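Local coordinates for protein glyceraldehyde-3-phosphate dehydrogenase (Sulfolobus solfataricus, PDB 1B7G) that catalyses the phosphorylating oxidation of D-glyceraldehyde 3-phosphate in glycolysis, using NADP in preference to NAD as cofactor, at residues Arg135-Cys139 against Asn140-Leu144; Thr150-Val154 against Ser155-Lys159; Val165-Ala168 against Ala169-Lys172; Pro190-His193 against Ala194-Asn198; Ile236-Val239 against Leu240-Pro244. The protein carries 1 engineered substitution. All blocks are in the same frame, centred on the assembly; numbering follows the deposited sequence.

Interaction 1: Arg135-Cys139 against Asn140-Leu144; sequences RVVSC and NTTAL. With SO4 (sulfate ion), chain C.
The N-terminus of helix 139-152, where Ser138 is the N-cap and the next residue, Cys139, is by similarity the catalytic nucleophile, is capped by bonds between Ser138 and Thr141. Ser138 OG accepts from Thr141 N at 3.1 Å (N-H...O 154°), the capping bond, and from the hydroxyl Thr141 OG1 at 2.7 Å. Its own proton goes to sulfate O4, 2.8 Å from Ser138 OG. A chi1 of 76° sets that oxygen where it meets both Thr141 N and Thr141 OG1. The carbonyl of the same residue is gripped twice: Thr142 N lies almost in line with the C=O bond, 2.8 Å from Ser138 O, while Thr142 OG1, 2.9 Å from Ser138 O, comes in from above the carbonyl plane. Behind the cap, Val137 and Thr141 cross at about a right angle, Val137 CB to Thr141 CG2 being 3.6 Å. Asn140 N donates to sulfate O3. Asn140 ND2 lies 2.9 Å from sulfate O2, and His221 holds Asn140 OD1. With the Ser138 hydroxyl gone, as in an alanine, Thr141 N and OG1 would probably lose their shared acceptor and the anion one donor. Ser138 and Asn140 belong to the inorganic phosphate site of this structure; they share the anion with Arg166 and His193, consistent with a pocket that the helix dipole would also favour.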
loop_
_atom_site.group_PDB
_atom_site.type_symbol
_atom_site.label_atom_id
_atom_site.label_comp_id
_atom_site.label_asym_id
_atom_site.label_seq_id
_atom_site.Cartn_x
_atom_site.Cartn_y
_atom_site.Cartn_z
ATOM N N ARG A 135 20.329 20.481 -6.683
ATOM C CA ARG A 135 19.887 19.773 -5.472
ATOM C C ARG A 135 18.375 19.867 -5.397
ATOM O O ARG A 135 17.844 20.976 -5.370
ATOM C CB ARG A 135 20.471 20.357 -4.171
ATOM C CG ARG A 135 20.014 19.497 -2.959
ATOM C CD ARG A 135 20.503 20.178 -1.654
ATOM N NE ARG A 135 19.848 21.477 -1.506
ATOM C CZ ARG A 135 19.705 22.116 -0.349
ATOM N NH1 ARG A 135 20.122 21.544 0.773
ATOM N NH2 ARG A 135 19.071 23.273 -0.314
ATOM N N VAL A 136 17.671 18.757 -5.581
ATOM C CA VAL A 136 16.219 18.802 -5.411
ATOM C C VAL A 136 15.988 18.898 -3.883
ATOM O O VAL A 136 16.462 18.036 -3.165
ATOM C CB VAL A 136 15.520 17.560 -5.959
ATOM C CG1 VAL A 136 14.060 17.511 -5.485
ATOM C CG2 VAL A 136 15.561 17.509 -7.516
ATOM N N VAL A 137 15.259 19.892 -3.406
ATOM C CA VAL A 137 15.061 20.062 -1.961
ATOM C C VAL A 137 14.347 18.850 -1.347
ATOM O O VAL A 137 13.797 17.997 -2.047
ATOM C CB VAL A 137 14.269 21.323 -1.609
ATOM C CG1 VAL A 137 15.221 22.527 -1.493
ATOM C CG2 VAL A 137 13.178 21.614 -2.618
ATOM N N SER A 138 14.359 18.787 -0.004
ATOM C CA SER A 138 13.769 17.634 0.684
ATOM C C SER A 138 12.292 17.541 0.436
ATOM O O SER A 138 11.618 18.468 -0.045
ATOM C CB SER A 138 14.044 17.759 2.220
ATOM O OG SER A 138 13.124 18.771 2.717
ATOM N N CYS A 139 11.674 16.434 0.876
ATOM C CA CYS A 139 10.251 16.224 0.722
ATOM C C CYS A 139 9.403 17.337 1.365
ATOM O O CYS A 139 8.442 17.811 0.784
ATOM C CB CYS A 139 9.885 14.874 1.438
ATOM S SG CYS A 139 10.888 13.482 0.790
ATOM N N ASN A 140 9.724 17.716 2.621
ATOM C CA ASN A 140 8.871 18.749 3.245
ATOM C C ASN A 140 9.242 20.123 2.723
ATOM O O ASN A 140 8.368 20.981 2.633
ATOM C CB ASN A 140 8.987 18.654 4.784
ATOM C CG ASN A 140 8.161 17.470 5.285
ATOM O OD1 ASN A 140 7.014 17.298 4.875
ATOM N ND2 ASN A 140 8.714 16.656 6.155
ATOM N N THR A 141 10.502 20.313 2.266
ATOM C CA THR A 141 10.840 21.630 1.705
ATOM C C THR A 141 10.071 21.809 0.398
ATOM O O THR A 141 9.561 22.874 0.051
ATOM C CB THR A 141 12.343 21.756 1.444
ATOM O OG1 THR A 141 13.078 21.421 2.633
ATOM C CG2 THR A 141 12.697 23.194 1.049
ATOM N N THR A 142 10.026 20.703 -0.382
ATOM C CA THR A 142 9.267 20.735 -1.640
ATOM C C THR A 142 7.826 21.115 -1.435
ATOM O O THR A 142 7.248 21.889 -2.208
ATOM C CB THR A 142 9.352 19.390 -2.372
ATOM O OG1 THR A 142 10.713 19.088 -2.723
ATOM C CG2 THR A 142 8.532 19.397 -3.661
ATOM N N ALA A 143 7.158 20.513 -0.413
ATOM C CA ALA A 143 5.743 20.782 -0.219
ATOM C C ALA A 143 5.542 22.257 0.172
ATOM O O ALA A 143 4.620 22.875 -0.326
ATOM C CB ALA A 143 5.177 19.840 0.855
ATOM N N LEU A 144 6.466 22.800 0.951
ATOM C CA LEU A 144 6.352 24.233 1.328
ATOM C C LEU A 144 6.537 25.139 0.086
ATOM O O LEU A 144 5.796 26.086 -0.109
ATOM C CB LEU A 144 7.408 24.533 2.370
ATOM C CG LEU A 144 7.172 24.179 3.855
ATOM C CD1 LEU A 144 8.518 24.108 4.549
ATOM C CD2 LEU A 144 6.286 25.229 4.522
HETATM S S SO4 C . 12.416 16.611 5.521
HETATM O O1 SO4 C . 13.189 15.428 5.877
HETATM O O2 SO4 C . 11.489 16.986 6.725
HETATM O O3 SO4 C . 11.516 16.514 4.375
HETATM O O4 SO4 C . 13.406 17.683 5.312
#

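Interaction 2: Thr150-Val154 against Ser155-Lys159; sequences TVNKV and SKVEK. Unlike the reference sequence in segment 155-159: Lys159 (reference Asn).
Asn152 OD1 accepts the backbone N-H of Val157 at 2.9 Å, nearly straight (166°), with Val157 N tilted 17° from the plane of the amide carbonyl. A water also donates to Asn152 OD1, weakly, and equally weakly to Val157 O, so it spans the two residues beside the direct bond. The amide gets there because CG lies opposite the backbone N (chi1 -162°), which carries the side chain alongside the chain as it leaves. On the way Asn152 OD1 passes Lys156 CA at 3.3 Å and the first carbons of the Lys156 side chain. The backbone adds two lesser ties: Ser155 N makes a weak bond to Val151 O at 3.3 Å, and Asn152 CA offers its hydrogen to Ser155 O at 3.4 Å. On the apolar side, Val151 and Val157 cross at about a right angle, Val151 CG1 to Val157 CG2 being 4.1 Å, and strand 219-227 packs against both through Leu227 and Ile225. Ser155 OG is hydrogen-bonded to Asp229. Further on, Glu158 and Lys159 both face Thr226 in a classic beta bulge. The whole is a helix-to-strand connection, in which an asparagine near the C-terminal part of helix 139-152 binds the first amide of the following strand, joining that helix to strand 157-167 of the mixed sheet of the C-terminal domain.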
loop_
_atom_site.group_PDB
_atom_site.type_symbol
_atom_site.label_atom_id
_atom_site.label_comp_id
_atom_site.label_asym_id
_atom_site.label_seq_id
_atom_site.Cartn_x
_atom_site.Cartn_y
_atom_site.Cartn_z
ATOM N N THR A 150 2.757 28.781 -5.496
ATOM C CA THR A 150 1.391 28.864 -5.967
ATOM C C THR A 150 0.597 29.998 -5.307
ATOM O O THR A 150 -0.117 30.725 -6.040
ATOM C CB THR A 150 0.604 27.550 -5.750
ATOM O OG1 THR A 150 1.346 26.498 -6.388
ATOM C CG2 THR A 150 -0.815 27.631 -6.260
ATOM N N VAL A 151 0.644 30.171 -3.993
ATOM C CA VAL A 151 -0.134 31.203 -3.306
ATOM C C VAL A 151 0.292 32.605 -3.735
ATOM O O VAL A 151 -0.526 33.526 -3.814
ATOM C CB VAL A 151 -0.084 31.078 -1.777
ATOM C CG1 VAL A 151 -0.618 32.303 -1.054
ATOM C CG2 VAL A 151 -0.943 29.846 -1.322
ATOM N N ASN A 152 1.567 32.772 -3.998
ATOM C CA ASN A 152 2.281 33.925 -4.454
ATOM C C ASN A 152 1.690 34.489 -5.727
ATOM O O ASN A 152 1.681 35.696 -5.898
ATOM C CB ASN A 152 3.787 33.629 -4.601
ATOM C CG ASN A 152 4.666 34.856 -4.653
ATOM O OD1 ASN A 152 4.923 35.589 -3.681
ATOM N ND2 ASN A 152 5.209 35.107 -5.849
ATOM N N LYS A 153 1.022 33.681 -6.544
ATOM C CA LYS A 153 0.293 34.173 -7.696
ATOM C C LYS A 153 -0.925 35.003 -7.310
ATOM O O LYS A 153 -1.436 35.808 -8.112
ATOM C CB LYS A 153 -0.162 32.998 -8.551
ATOM C CG LYS A 153 0.968 32.201 -9.178
ATOM C CD LYS A 153 0.412 31.119 -10.125
ATOM C CE LYS A 153 1.509 30.124 -10.480
ATOM N NZ LYS A 153 1.311 29.448 -11.786
ATOM N N VAL A 154 -1.490 34.782 -6.140
ATOM C CA VAL A 154 -2.667 35.531 -5.705
ATOM C C VAL A 154 -2.212 36.838 -5.060
ATOM O O VAL A 154 -2.776 37.889 -5.377
ATOM C CB VAL A 154 -3.551 34.722 -4.760
ATOM C CG1 VAL A 154 -4.687 35.565 -4.208
ATOM C CG2 VAL A 154 -4.079 33.501 -5.493
ATOM N N SER A 155 -1.140 36.767 -4.277
ATOM C CA SER A 155 -0.567 37.940 -3.644
ATOM C C SER A 155 0.795 37.574 -3.081
ATOM O O SER A 155 1.001 36.451 -2.585
ATOM C CB SER A 155 -1.440 38.520 -2.536
ATOM O OG SER A 155 -0.710 39.466 -1.781
ATOM N N LYS A 156 1.736 38.503 -3.189
ATOM C CA LYS A 156 3.100 38.197 -2.793
ATOM C C LYS A 156 3.179 37.634 -1.368
ATOM O O LYS A 156 2.662 38.267 -0.443
ATOM C CB LYS A 156 3.944 39.473 -2.850
ATOM C CG LYS A 156 5.426 39.139 -2.832
ATOM C CD LYS A 156 6.281 40.388 -2.877
ATOM C CE LYS A 156 7.706 40.073 -2.438
ATOM N NZ LYS A 156 8.271 38.906 -3.154
ATOM N N VAL A 157 3.868 36.522 -1.183
ATOM C CA VAL A 157 4.059 35.938 0.138
ATOM C C VAL A 157 5.177 36.707 0.831
ATOM O O VAL A 157 6.331 36.743 0.399
ATOM C CB VAL A 157 4.390 34.435 0.086
ATOM C CG1 VAL A 157 4.774 33.886 1.443
ATOM C CG2 VAL A 157 3.175 33.716 -0.516
ATOM N N GLU A 158 4.784 37.342 1.927
ATOM C CA GLU A 158 5.737 38.181 2.650
ATOM C C GLU A 158 6.331 37.473 3.844
ATOM O O GLU A 158 7.464 37.754 4.243
ATOM C CB GLU A 158 4.959 39.450 3.080
ATOM C CG GLU A 158 4.551 40.274 1.872
ATOM C CD GLU A 158 5.743 40.917 1.179
ATOM O OE1 GLU A 158 6.894 40.724 1.634
ATOM O OE2 GLU A 158 5.535 41.617 0.177
ATOM N N LYS A 159 5.572 36.512 4.388
ATOM C CA LYS A 159 6.050 35.788 5.554
ATOM C C LYS A 159 5.403 34.410 5.732
ATOM O O LYS A 159 4.255 34.195 5.464
ATOM C CB LYS A 159 5.774 36.627 6.830
ATOM C CG LYS A 159 6.597 36.077 7.991
ATOM C CD LYS A 159 6.158 36.607 9.329
ATOM C CE LYS A 159 6.390 38.098 9.467
ATOM N NZ LYS A 159 6.230 38.523 10.892
HETATM O O HOH W 1 7.793 34.860 -2.088
#

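Interaction 3: Val165-Ala168 against Ala169-Lys172; sequences VRRA and ADQK. With SO4 (sulfate ion), chain D; SO4 (sulfate ion), chain C; SO4 (sulfate ion), chain G.
Arg167 and Asp170 form a salt bridge where strand 157-167 of the mixed sheet runs out into a loop, within the substrate phosphate site, to which Arg166 and Arg167 belong. Arg167 starts with CG between the backbone N and the carbonyl carbon (chi1 66°) and bends at chi2, 94°, which folds the chain back over Ala169: Arg167 CD comes 3.3 Å from Ala169 O, and Ala169 CA lies over one guanidinium face, toward its rim. Arg167 NE then points at Asp170 OD1, 2.8 Å away and within the guanidinium plane, yet it meets that oxygen from above the carboxylate plane, the two planes being 69° apart. A weak bond from Arg167 NH2 to Asp170 OD2 accompanies it. Gln300, a cofactor-binding residue by similarity, donates to the same Asp170 OD1. NH1 and NH2 of Arg167 donate to O2 and O1 of a sulfate. Arg166, bent at chi3, reaches two sulfates: its NE donates to O2 of one, shared with His193 and Asn140, and its NH2 bridges both, 3.0 Å from Arg166 NH2 to O2 of the sulfate that Arg167 also binds.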
loop_
_atom_site.group_PDB
_atom_site.type_symbol
_atom_site.label_atom_id
_atom_site.label_comp_id
_atom_site.label_asym_id
_atom_site.label_seq_id
_atom_site.Cartn_x
_atom_site.Cartn_y
_atom_site.Cartn_z
ATOM N N VAL A 165 5.011 18.236 11.276
ATOM C CA VAL A 165 4.921 16.982 12.018
ATOM C C VAL A 165 5.472 15.846 11.127
ATOM O O VAL A 165 4.793 15.498 10.181
ATOM C CB VAL A 165 3.465 16.692 12.393
ATOM C CG1 VAL A 165 3.342 15.300 13.060
ATOM C CG2 VAL A 165 2.916 17.826 13.246
ATOM N N ARG A 166 6.661 15.372 11.418
ATOM C CA ARG A 166 7.277 14.361 10.529
ATOM C C ARG A 166 6.934 12.934 10.919
ATOM O O ARG A 166 6.939 12.568 12.113
ATOM C CB ARG A 166 8.789 14.562 10.505
ATOM C CG ARG A 166 9.307 15.949 10.342
ATOM C CD ARG A 166 10.788 16.155 10.095
ATOM N NE ARG A 166 11.329 15.316 9.022
ATOM C CZ ARG A 166 11.858 14.120 9.168
ATOM N NH1 ARG A 166 12.008 13.580 10.384
ATOM N NH2 ARG A 166 12.264 13.438 8.085
ATOM N N ARG A 167 6.664 12.092 9.914
ATOM C CA ARG A 167 6.521 10.647 10.181
ATOM C C ARG A 167 7.885 10.158 10.604
ATOM O O ARG A 167 8.906 10.722 10.154
ATOM C CB ARG A 167 5.955 9.951 8.923
ATOM C CG ARG A 167 6.959 9.995 7.726
ATOM C CD ARG A 167 7.764 8.716 7.757
ATOM N NE ARG A 167 8.773 8.504 6.737
ATOM C CZ ARG A 167 9.990 9.026 6.761
ATOM N NH1 ARG A 167 10.364 9.856 7.752
ATOM N NH2 ARG A 167 10.860 8.759 5.787
ATOM N N ALA A 168 7.997 9.228 11.548
ATOM C CA ALA A 168 9.243 8.737 12.078
ATOM C C ALA A 168 10.136 8.004 11.065
ATOM O O ALA A 168 11.361 8.216 10.997
ATOM C CB ALA A 168 8.927 7.712 13.224
ATOM N N ALA A 169 9.549 7.066 10.347
ATOM C CA ALA A 169 10.303 6.216 9.425
ATOM C C ALA A 169 9.328 5.606 8.416
ATOM O O ALA A 169 8.126 5.609 8.647
ATOM C CB ALA A 169 10.949 5.073 10.236
ATOM N N ASP A 170 9.812 5.252 7.219
ATOM C CA ASP A 170 8.845 4.670 6.275
ATOM C C ASP A 170 8.404 3.297 6.799
ATOM O O ASP A 170 9.064 2.662 7.618
ATOM C CB ASP A 170 9.411 4.549 4.889
ATOM C CG ASP A 170 9.624 5.953 4.294
ATOM O OD1 ASP A 170 8.693 6.767 4.492
ATOM O OD2 ASP A 170 10.700 6.136 3.704
ATOM N N GLN A 171 7.281 2.863 6.260
ATOM C CA GLN A 171 6.633 1.639 6.630
ATOM C C GLN A 171 7.495 0.388 6.474
ATOM O O GLN A 171 7.401 -0.504 7.345
ATOM C CB GLN A 171 5.341 1.459 5.822
ATOM C CG GLN A 171 4.638 0.158 6.252
ATOM C CD GLN A 171 3.235 0.109 5.673
ATOM O OE1 GLN A 171 2.313 0.729 6.207
ATOM N NE2 GLN A 171 3.132 -0.591 4.541
ATOM N N LYS A 172 8.393 0.355 5.506
ATOM C CA LYS A 172 9.262 -0.831 5.365
ATOM C C LYS A 172 10.332 -0.875 6.437
ATOM O O LYS A 172 10.935 -1.927 6.670
ATOM C CB LYS A 172 9.888 -0.889 3.964
ATOM C CG LYS A 172 11.179 -0.070 3.833
ATOM C CD LYS A 172 11.422 0.344 2.392
ATOM C CE LYS A 172 12.826 0.859 2.187
ATOM N NZ LYS A 172 13.041 1.406 0.820
HETATM S S SO4 D . 13.936 10.312 7.046
HETATM O O1 SO4 D . 13.898 8.922 6.453
HETATM O O2 SO4 D . 12.824 10.467 8.016
HETATM O O3 SO4 D . 13.716 11.230 5.877
HETATM O O4 SO4 D . 15.241 10.546 7.695
HETATM S S SO4 C . 12.416 16.611 5.521
HETATM O O1 SO4 C . 13.189 15.428 5.877
HETATM O O2 SO4 C . 11.489 16.986 6.725
HETATM O O3 SO4 C . 11.516 16.514 4.375
HETATM O O4 SO4 C . 13.406 17.683 5.312
HETATM S S SO4 G . 15.913 3.562 2.015
HETATM O O1 SO4 G . 15.471 2.189 1.604
HETATM O O2 SO4 G . 15.203 4.584 1.177
HETATM O O3 SO4 G . 17.396 3.681 1.812
HETATM O O4 SO4 G . 15.597 3.791 3.466
#

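Interaction 4: Pro190-His193 against Ala194-Asn198; sequences PSHH and AKDVN. With SO4 (sulfate ion), chain F; SO4 (sulfate ion), chain C; SO4 (sulfate ion), chain H.
His192 ND1 donates to Asp196 OD2 at 2.7 Å, meeting that oxygen from above the carboxylate plane, with ring and carboxylate 51° apart. The first torsion places His192 CG between the backbone N and the carbonyl carbon (chi1 74°), with ND1 beside the Asp196 carboxylate; Asp196 N also binds His192 O at 3.0 Å, so backbone and side chain join the same two residues. Replacing Asp196 by an alanine takes away the acceptor of His192 ND1, and the ring would probably be less firmly fixed in its rotation. The neighbouring His193 donates from NE2 to a sulfate O2 at 2.7 Å, almost straight (176°), while its ND1 pairs with Ser191 OG, itself bonded to Thr208; this second shell fixes the rotation of the ring. NE2 of His192 lies over one face of the His193 ring, toward its rim. Both histidines belong to the inorganic phosphate site of this structure. Further out, the short helix rests on helix 139-152, through Thr141 against Asp196 and Val197, and on strand 205-213, through Ile206.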
loop_
_atom_site.group_PDB
_atom_site.type_symbol
_atom_site.label_atom_id
_atom_site.label_comp_id
_atom_site.label_asym_id
_atom_site.label_seq_id
_atom_site.Cartn_x
_atom_site.Cartn_y
_atom_site.Cartn_z
ATOM N N PRO A 190 15.050 27.867 13.967
ATOM C CA PRO A 190 14.205 27.046 13.143
ATOM C C PRO A 190 14.785 25.698 12.750
ATOM O O PRO A 190 15.969 25.394 12.930
ATOM C CB PRO A 190 14.088 27.941 11.875
ATOM C CG PRO A 190 15.459 28.471 11.728
ATOM C CD PRO A 190 15.933 28.762 13.141
ATOM N N SER A 191 13.903 24.794 12.276
ATOM C CA SER A 191 14.456 23.535 11.715
ATOM C C SER A 191 15.090 23.893 10.355
ATOM O O SER A 191 14.915 24.999 9.858
ATOM C CB SER A 191 13.341 22.531 11.527
ATOM O OG SER A 191 12.299 23.072 10.727
ATOM N N HIS A 192 15.729 22.953 9.671
ATOM C CA HIS A 192 16.456 23.182 8.450
ATOM C C HIS A 192 15.557 23.588 7.281
ATOM O O HIS A 192 16.090 24.085 6.296
ATOM C CB HIS A 192 17.289 21.935 8.076
ATOM C CG HIS A 192 16.488 20.791 7.537
ATOM N ND1 HIS A 192 16.122 20.742 6.201
ATOM C CD2 HIS A 192 15.973 19.667 8.105
ATOM C CE1 HIS A 192 15.385 19.675 5.973
ATOM N NE2 HIS A 192 15.311 18.984 7.087
ATOM N N HIS A 193 14.260 23.289 7.336
ATOM C CA HIS A 193 13.337 23.623 6.293
ATOM C C HIS A 193 13.394 25.070 5.850
ATOM O O HIS A 193 13.350 25.303 4.636
ATOM C CB HIS A 193 11.896 23.250 6.718
ATOM C CG HIS A 193 11.900 21.809 7.191
ATOM N ND1 HIS A 193 12.262 21.441 8.461
ATOM C CD2 HIS A 193 11.686 20.672 6.508
ATOM C CE1 HIS A 193 12.234 20.116 8.558
ATOM N NE2 HIS A 193 11.882 19.611 7.369
ATOM N N ALA A 194 13.498 26.013 6.808
ATOM C CA ALA A 194 13.463 27.424 6.452
ATOM C C ALA A 194 14.637 27.827 5.567
ATOM O O ALA A 194 14.433 28.361 4.488
ATOM C CB ALA A 194 13.340 28.291 7.710
ATOM N N LYS A 195 15.835 27.457 5.955
ATOM C CA LYS A 195 17.021 27.646 5.154
ATOM C C LYS A 195 16.849 26.968 3.785
ATOM O O LYS A 195 17.130 27.594 2.775
ATOM C CB LYS A 195 18.227 27.063 5.863
ATOM C CG LYS A 195 19.547 27.429 5.233
ATOM C CD LYS A 195 20.746 26.700 5.847
ATOM C CE LYS A 195 22.001 27.488 5.439
ATOM N NZ LYS A 195 23.269 26.761 5.663
ATOM N N ASP A 196 16.333 25.739 3.767
ATOM C CA ASP A 196 16.143 25.048 2.486
ATOM C C ASP A 196 15.158 25.776 1.605
ATOM O O ASP A 196 15.487 25.915 0.417
ATOM C CB ASP A 196 15.845 23.571 2.662
ATOM C CG ASP A 196 17.017 22.838 3.308
ATOM O OD1 ASP A 196 18.076 23.494 3.432
ATOM O OD2 ASP A 196 16.900 21.704 3.781
ATOM N N VAL A 197 14.070 26.318 2.124
ATOM C CA VAL A 197 13.147 27.117 1.311
ATOM C C VAL A 197 13.877 28.345 0.729
ATOM O O VAL A 197 13.700 28.764 -0.449
ATOM C CB VAL A 197 11.944 27.524 2.142
ATOM C CG1 VAL A 197 11.089 28.659 1.562
ATOM C CG2 VAL A 197 10.961 26.377 2.434
ATOM N N ASN A 198 14.685 28.984 1.580
ATOM C CA ASN A 198 15.460 30.155 1.213
ATOM C C ASN A 198 16.565 29.864 0.197
ATOM O O ASN A 198 17.070 30.778 -0.466
ATOM C CB ASN A 198 16.122 30.741 2.476
ATOM C CG ASN A 198 15.208 31.682 3.246
ATOM O OD1 ASN A 198 15.369 31.787 4.465
ATOM N ND2 ASN A 198 14.336 32.376 2.568
HETATM S S SO4 F . 17.913 20.388 11.559
HETATM O O1 SO4 F . 18.571 19.486 10.543
HETATM O O2 SO4 F . 17.754 19.593 12.837
HETATM O O3 SO4 F . 16.542 20.801 11.070
HETATM O O4 SO4 F . 18.798 21.562 11.828
HETATM S S SO4 C . 12.416 16.611 5.521
HETATM O O1 SO4 C . 13.189 15.428 5.877
HETATM O O2 SO4 C . 11.489 16.986 6.725
HETATM O O3 SO4 C . 11.516 16.514 4.375
HETATM O O4 SO4 C . 13.406 17.683 5.312
HETATM S S SO4 H . 23.394 23.691 4.106
HETATM O O1 SO4 H . 24.466 24.738 3.858
HETATM O O2 SO4 H . 24.057 22.460 4.645
HETATM O O3 SO4 H . 22.642 23.398 2.863
HETATM O O4 SO4 H . 22.472 24.262 5.155
HETATM O O HOH W 2 16.685 26.866 8.802
#

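Interaction 5: Ile236-Val239 against Leu240-Pro244; sequences ILSV and LENTP
Leu240 packs on Ile236 one turn back, near the C-terminal end of helix 233-241, ahead of the loop to strand 246-249. Starting at the backbone, Leu240 N binds Ile236 O at 3.0 Å. From there Leu240 CB lies 3.4 Å from Ile236 O, and Leu240 CG, placed opposite the carbonyl carbon by a chi1 of -68°, comes closer, 3.2 Å from Ile236 O. At the tip, Leu240 CD1 touches Ile236 CG2 at 3.8 Å; the two side chains run side by side, point the same way and pack on strand 278-288, where Leu240 meets Ile280 and Ile285 and Ile236 meets Val287. This is an apolar helix-to-sheet face. The residues that follow make polar contacts. Asn242 folds its side-chain amide back so that Asn242 ND2 donates to Ser238 O at 3.0 Å, straight (165°) and with that oxygen in the amide plane, giving one of the last carbonyls of the helix a side-chain donor. The next carbonyl takes two: Asn242 N and Thr243 OG1 approach Val239 O from opposite faces of its plane, and the hydroxyl is the closer, with Thr243 OG1 2.7 Å from Val239 O.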
loop_
_atom_site.group_PDB
_atom_site.type_symbol
_atom_site.label_atom_id
_atom_site.label_comp_id
_atom_site.label_asym_id
_atom_site.label_seq_id
_atom_site.Cartn_x
_atom_site.Cartn_y
_atom_site.Cartn_z
ATOM N N ILE A 236 -7.698 32.268 -3.217
ATOM C CA ILE A 236 -6.687 31.308 -2.726
ATOM C C ILE A 236 -7.100 29.888 -3.092
ATOM O O ILE A 236 -6.350 29.034 -3.536
ATOM C CB ILE A 236 -6.630 31.400 -1.183
ATOM C CG1 ILE A 236 -6.118 32.786 -0.770
ATOM C CG2 ILE A 236 -5.785 30.301 -0.573
ATOM C CD1 ILE A 236 -4.804 33.166 -1.422
ATOM N N LEU A 237 -8.390 29.645 -2.884
ATOM C CA LEU A 237 -9.011 28.370 -3.119
ATOM C C LEU A 237 -8.949 28.039 -4.600
ATOM O O LEU A 237 -8.614 26.922 -4.993
ATOM C CB LEU A 237 -10.477 28.375 -2.632
ATOM C CG LEU A 237 -11.247 27.067 -2.881
ATOM C CD1 LEU A 237 -10.532 25.902 -2.211
ATOM C CD2 LEU A 237 -12.685 27.154 -2.390
ATOM N N SER A 238 -9.228 29.069 -5.428
ATOM C CA SER A 238 -9.169 28.801 -6.877
ATOM C C SER A 238 -7.782 28.478 -7.336
ATOM O O SER A 238 -7.635 27.532 -8.151
ATOM C CB SER A 238 -9.820 29.960 -7.646
ATOM O OG SER A 238 -9.227 30.078 -8.919
ATOM N N VAL A 239 -6.683 29.070 -6.834
ATOM C CA VAL A 239 -5.393 28.621 -7.347
ATOM C C VAL A 239 -5.078 27.233 -6.782
ATOM O O VAL A 239 -4.508 26.380 -7.460
ATOM C CB VAL A 239 -4.160 29.487 -7.118
ATOM C CG1 VAL A 239 -4.147 30.712 -8.014
ATOM C CG2 VAL A 239 -3.970 29.906 -5.665
ATOM N N LEU A 240 -5.428 27.030 -5.511
ATOM C CA LEU A 240 -5.091 25.741 -4.879
ATOM C C LEU A 240 -5.828 24.606 -5.545
ATOM O O LEU A 240 -5.321 23.490 -5.582
ATOM C CB LEU A 240 -5.353 25.804 -3.351
ATOM C CG LEU A 240 -4.431 26.718 -2.580
ATOM C CD1 LEU A 240 -4.717 26.715 -1.061
ATOM C CD2 LEU A 240 -2.961 26.396 -2.813
ATOM N N GLU A 241 -7.005 24.851 -6.110
ATOM C CA GLU A 241 -7.803 23.880 -6.802
ATOM C C GLU A 241 -7.421 23.636 -8.253
ATOM O O GLU A 241 -7.909 22.683 -8.854
ATOM C CB GLU A 241 -9.294 24.316 -6.770
ATOM C CG GLU A 241 -10.252 23.163 -6.998
ATOM C CD GLU A 241 -11.707 23.562 -6.778
ATOM O OE1 GLU A 241 -11.928 24.593 -6.105
ATOM O OE2 GLU A 241 -12.609 22.827 -7.264
ATOM N N ASN A 242 -6.478 24.385 -8.811
ATOM C CA ASN A 242 -6.113 24.303 -10.220
ATOM C C ASN A 242 -4.629 24.270 -10.467
ATOM O O ASN A 242 -4.086 24.902 -11.394
ATOM C CB ASN A 242 -6.703 25.568 -10.908
ATOM C CG ASN A 242 -8.196 25.370 -11.093
ATOM O OD1 ASN A 242 -8.542 24.562 -11.959
ATOM N ND2 ASN A 242 -9.024 26.009 -10.263
ATOM N N THR A 243 -3.894 23.532 -9.637
ATOM C CA THR A 243 -2.433 23.476 -9.805
ATOM C C THR A 243 -1.970 22.047 -9.691
ATOM O O THR A 243 -2.021 21.432 -8.583
ATOM C CB THR A 243 -1.721 24.322 -8.723
ATOM O OG1 THR A 243 -2.229 25.648 -8.689
ATOM C CG2 THR A 243 -0.219 24.340 -8.873
ATOM N N PRO A 244 -1.485 21.443 -10.754
ATOM C CA PRO A 244 -0.853 20.149 -10.657
ATOM C C PRO A 244 0.259 20.109 -9.610
ATOM O O PRO A 244 1.176 20.876 -9.634
ATOM C CB PRO A 244 -0.306 19.886 -12.050
ATOM C CG PRO A 244 -1.147 20.734 -12.947
ATOM C CD PRO A 244 -1.432 21.980 -12.130
#

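The five contacts follow one another along the chain, each closing before the next opens. Interactions 1 and 2 sit at the two ends of helix 139-152, their centres about 18 Å apart. Interactions 2 and 3, with centres about 30 Å apart, likewise sit at the two ends of one strand, 157-167. Interactions 1, 3 and 4 converge on one sulfate, with Asn140 ND2 and Arg166 NE 4.1 Å apart and Asn140 CB 3.8 Å from His193 CD2, so helix start, strand end and the 190-193 loop jointly form the anion pocket. Interactions 2 and 5 pack together, Val154 CG2 lying 3.6 Å from Val239 CG2, and do not touch the sulfate-binding contacts.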